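Local coordinates for protein taurine dioxygenase (Burkholderia ambifaria, PDB 5VN6) that probably acts as an iron-dependent taurine dioxygenase of the TfdA family, and can hold a magnesium ion at its metal site, at residues V31-F37 with A64-F69. Numbering follows the deposited sequence.
Sequences VHDDGLF and AFARRF
Arg68 and Asp34 pair where the end of helix 59-67 meets the turn between helices 27-32 and 34-47, the arginine chain bent at chi2 and chi3. NH2 of Arg68 forms a salt bridge with OD1 of Asp34 at 2.7 Å, meeting the anti side of the carboxylate, and NH1 of Arg68 adds a weak bond to the same oxygen. The NH2 bond is bent (137°), and the carboxylate and guanidinium planes stand 53° apart. NH2 also donates to the carbonyl of Ala30, tying the arginine to helix 27-32 as well as to the first turn of helix 34-47. Asp33 is the N-cap of helix 34-47; its OD1 accepts a weak bond from N of Leu36.

Phe37 lies alongside Arg68, running the opposite way, ring and guanidinium planes 21° apart. Its CB sits over one guanidinium face; O of Val31 lies over the other, badly angled for a hydrogen bond. CB of Arg68 makes a CH-pi contact 3.5 Å from the ring centroid of Phe37. The same ring turns its edge to the face of Phe69, a T-shaped pair with centroids 4.9 Å apart. CE1 of Phe65 lies at the Phe37 ring edge, 4.1 Å from CD1 of Phe37.

CG1 of Val31 touches CB of Ala64 at 3.9 Å, and CG2 of Val31 rests against the backbone of Phe65. Phe65 and Phe69 continue onto Ile258 of the main sheet, probably part of the family's double-stranded beta-helix (jelly roll), while Arg68 and Phe37 join the inter-helix turn to segment 64-69, away from the metal site.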
ATOM      1  N   VAL A  31     -22.728 -15.000 -19.216  1.00 56.66           N
ATOM      2  CA  VAL A  31     -23.583 -16.040 -18.657  1.00 59.34           C
ATOM      3  C   VAL A  31     -23.820 -17.147 -19.682  1.00 60.16           C
ATOM      4  O   VAL A  31     -23.691 -18.334 -19.367  1.00 61.54           O
ATOM      5  CB  VAL A  31     -24.899 -15.436 -18.143  1.00 62.34           C
ATOM      6  CG1 VAL A  31     -25.771 -16.530 -17.560  1.00 67.25           C
ATOM      7  CG2 VAL A  31     -24.595 -14.377 -17.077  1.00 57.35           C
ATOM      8  N   HIS A  32     -24.138 -16.776 -20.930  1.00 57.05           N
ATOM      9  CA  HIS A  32     -24.510 -17.739 -21.961  1.00 63.59           C
ATOM     10  C   HIS A  32     -23.460 -17.935 -23.046  1.00 65.38           C
ATOM     11  O   HIS A  32     -23.573 -18.896 -23.815  1.00 69.60           O
ATOM     12  CB  HIS A  32     -25.837 -17.327 -22.615  1.00 67.77           C
ATOM     13  CG  HIS A  32     -26.910 -17.008 -21.624  1.00 72.67           C
ATOM     14  ND1 HIS A  32     -27.222 -15.715 -21.254  1.00 74.31           N
ATOM     15  CD2 HIS A  32     -27.727 -17.813 -20.905  1.00 72.45           C
ATOM     16  CE1 HIS A  32     -28.189 -15.738 -20.356  1.00 72.32           C
ATOM     17  NE2 HIS A  32     -28.514 -16.999 -20.126  1.00 73.87           N
ATOM     18  N   ASP A  33     -22.459 -17.058 -23.145  1.00 56.55           N
ATOM     19  CA  ASP A  33     -21.388 -17.207 -24.133  1.00 59.91           C
ATOM     20  C   ASP A  33     -20.238 -17.950 -23.459  1.00 57.10           C
ATOM     21  O   ASP A  33     -19.480 -17.372 -22.674  1.00 55.81           O
ATOM     22  CB  ASP A  33     -20.956 -15.848 -24.676  1.00 66.30           C
ATOM     23  CG  ASP A  33     -19.914 -15.954 -25.784  1.00 71.24           C
ATOM     24  OD1 ASP A  33     -19.398 -17.061 -26.026  1.00 74.35           O
ATOM     25  OD2 ASP A  33     -19.608 -14.923 -26.422  1.00 71.17           O
ATOM     26  N   ASP A  34     -20.113 -19.243 -23.777  1.00 59.95           N
ATOM     27  CA  ASP A  34     -19.103 -20.093 -23.150  1.00 58.02           C
ATOM     28  C   ASP A  34     -17.690 -19.674 -23.526  1.00 51.97           C
ATOM     29  O   ASP A  34     -16.768 -19.800 -22.712  1.00 49.94           O
ATOM     30  CB  ASP A  34     -19.342 -21.558 -23.524  1.00 65.52           C
ATOM     31  CG  ASP A  34     -20.573 -22.134 -22.860  1.00 72.53           C
ATOM     32  OD1 ASP A  34     -21.224 -21.417 -22.071  1.00 73.42           O
ATOM     33  OD2 ASP A  34     -20.892 -23.310 -23.126  1.00 80.77           O
ATOM     34  N   GLY A  35     -17.483 -19.239 -24.767  1.00 56.70           N
ATOM     35  CA  GLY A  35     -16.167 -18.760 -25.157  1.00 56.62           C
ATOM     36  C   GLY A  35     -15.761 -17.510 -24.399  1.00 55.53           C
ATOM     37  O   GLY A  35     -14.646 -17.423 -23.874  1.00 53.16           O
ATOM     38  N   LEU A  36     -16.683 -16.550 -24.270  1.00 56.41           N
ATOM     39  CA  LEU A  36     -16.363 -15.345 -23.513  1.00 50.34           C
ATOM     40  C   LEU A  36     -16.051 -15.687 -22.061  1.00 49.54           C
ATOM     41  O   LEU A  36     -15.089 -15.162 -21.484  1.00 46.19           O
ATOM     42  CB  LEU A  36     -17.505 -14.330 -23.600  1.00 51.64           C
ATOM     43  CG  LEU A  36     -17.296 -13.090 -22.712  1.00 49.18           C
ATOM     44  CD1 LEU A  36     -16.006 -12.368 -23.084  1.00 50.39           C
ATOM     45  CD2 LEU A  36     -18.464 -12.132 -22.791  1.00 47.44           C
ATOM     46  N   PHE A  37     -16.838 -16.579 -21.453  1.00 53.16           N
ATOM     47  CA  PHE A  37     -16.558 -16.924 -20.063  1.00 50.55           C
ATOM     48  C   PHE A  37     -15.215 -17.620 -19.913  1.00 45.33           C
ATOM     49  O   PHE A  37     -14.503 -17.383 -18.929  1.00 43.82           O
ATOM     50  CB  PHE A  37     -17.637 -17.816 -19.452  1.00 55.42           C
ATOM     51  CG  PHE A  37     -17.323 -18.161 -18.035  1.00 52.50           C
ATOM     52  CD1 PHE A  37     -17.452 -17.203 -17.052  1.00 39.28           C
ATOM     53  CD2 PHE A  37     -16.803 -19.399 -17.699  1.00 56.60           C
ATOM     54  CE1 PHE A  37     -17.117 -17.472 -15.748  1.00 47.29           C
ATOM     55  CE2 PHE A  37     -16.463 -19.681 -16.393  1.00 56.74           C
ATOM     56  CZ  PHE A  37     -16.619 -18.715 -15.414  1.00 54.06           C
ATOM     57  N   ALA A  64     -25.841 -15.248 -11.619  1.00 46.60           N
ATOM     58  CA  ALA A  64     -25.608 -16.260 -12.645  1.00 51.72           C
ATOM     59  C   ALA A  64     -24.196 -16.182 -13.224  1.00 49.68           C
ATOM     60  O   ALA A  64     -23.627 -17.215 -13.600  1.00 46.53           O
ATOM     61  CB  ALA A  64     -26.647 -16.131 -13.755  1.00 47.53           C
ATOM     62  N   PHE A  65     -23.613 -14.983 -13.317  1.00 48.71           N
ATOM     63  CA  PHE A  65     -22.224 -14.900 -13.761  1.00 46.80           C
ATOM     64  C   PHE A  65     -21.292 -15.550 -12.749  1.00 41.10           C
ATOM     65  O   PHE A  65     -20.404 -16.325 -13.122  1.00 46.63           O
ATOM     66  CB  PHE A  65     -21.811 -13.446 -14.012  1.00 49.96           C
ATOM     67  CG  PHE A  65     -20.322 -13.265 -14.242  1.00 50.51           C
ATOM     68  CD1 PHE A  65     -19.741 -13.629 -15.448  1.00 51.80           C
ATOM     69  CD2 PHE A  65     -19.502 -12.747 -13.244  1.00 48.62           C
ATOM     70  CE1 PHE A  65     -18.367 -13.473 -15.659  1.00 45.79           C
ATOM     71  CE2 PHE A  65     -18.134 -12.584 -13.455  1.00 46.83           C
ATOM     72  CZ  PHE A  65     -17.569 -12.949 -14.674  1.00 37.94           C
ATOM     73  N   ALA A  66     -21.473 -15.240 -11.459  1.00 41.27           N
ATOM     74  CA  ALA A  66     -20.592 -15.797 -10.435  1.00 36.07           C
ATOM     75  C   ALA A  66     -20.719 -17.309 -10.354  1.00 39.65           C
ATOM     76  O   ALA A  66     -19.741 -18.008 -10.069  1.00 42.70           O
ATOM     77  CB  ALA A  66     -20.906 -15.179  -9.080  1.00 35.65           C
ATOM     78  N   ARG A  67     -21.922 -17.820 -10.605  1.00 41.70           N
ATOM     79  CA  ARG A  67     -22.197 -19.247 -10.550  1.00 47.02           C
ATOM     80  C   ARG A  67     -21.408 -20.021 -11.609  1.00 50.35           C
ATOM     81  O   ARG A  67     -21.127 -21.210 -11.434  1.00 52.99           O
ATOM     82  CB  ARG A  67     -23.708 -19.429 -10.717  1.00 47.82           C
ATOM     83  CG  ARG A  67     -24.193 -20.816 -10.787  1.00 56.24           C
ATOM     84  CD  ARG A  67     -24.094 -21.477  -9.447  1.00 55.08           C
ATOM     85  NE  ARG A  67     -24.571 -22.843  -9.579  1.00 59.24           N
ATOM     86  CZ  ARG A  67     -23.841 -23.822 -10.093  1.00 65.93           C
ATOM     87  NH1 ARG A  67     -22.602 -23.566 -10.510  1.00 62.41           N
ATOM     88  NH2 ARG A  67     -24.348 -25.049 -10.199  1.00 66.45           N
ATOM     89  N   ARG A  68     -21.031 -19.360 -12.704  1.00 52.28           N
ATOM     90  CA  ARG A  68     -20.153 -19.959 -13.706  1.00 49.46           C
ATOM     91  C   ARG A  68     -18.798 -20.386 -13.147  1.00 49.78           C
ATOM     92  O   ARG A  68     -18.122 -21.214 -13.764  1.00 47.10           O
ATOM     93  CB  ARG A  68     -19.930 -18.967 -14.842  1.00 47.48           C
ATOM     94  CG  ARG A  68     -21.139 -18.665 -15.664  1.00 48.02           C
ATOM     95  CD  ARG A  68     -21.321 -19.739 -16.687  1.00 59.68           C
ATOM     96  NE  ARG A  68     -21.198 -19.219 -18.041  1.00 63.64           N
ATOM     97  CZ  ARG A  68     -20.849 -19.954 -19.091  1.00 72.35           C
ATOM     98  NH1 ARG A  68     -20.584 -21.246 -18.949  1.00 74.11           N
ATOM     99  NH2 ARG A  68     -20.770 -19.395 -20.289  1.00 75.45           N
ATOM    100  N   PHE A  69     -18.344 -19.802 -12.032  1.00 47.34           N
ATOM    101  CA  PHE A  69     -17.089 -20.233 -11.426  1.00 48.39           C
ATOM    102  C   PHE A  69     -17.254 -21.440 -10.506  1.00 55.49           C
ATOM    103  O   PHE A  69     -16.256 -22.094 -10.174  1.00 54.05           O
ATOM    104  CB  PHE A  69     -16.446 -19.088 -10.643  1.00 46.07           C
ATOM    105  CG  PHE A  69     -15.951 -17.962 -11.508  1.00 42.59           C
ATOM    106  CD1 PHE A  69     -16.673 -16.788 -11.620  1.00 41.63           C
ATOM    107  CD2 PHE A  69     -14.774 -18.096 -12.228  1.00 38.66           C
ATOM    108  CE1 PHE A  69     -16.220 -15.749 -12.416  1.00 47.83           C
ATOM    109  CE2 PHE A  69     -14.314 -17.073 -13.037  1.00 41.14           C
ATOM    110  CZ  PHE A  69     -15.034 -15.887 -13.129  1.00 43.84           C
TER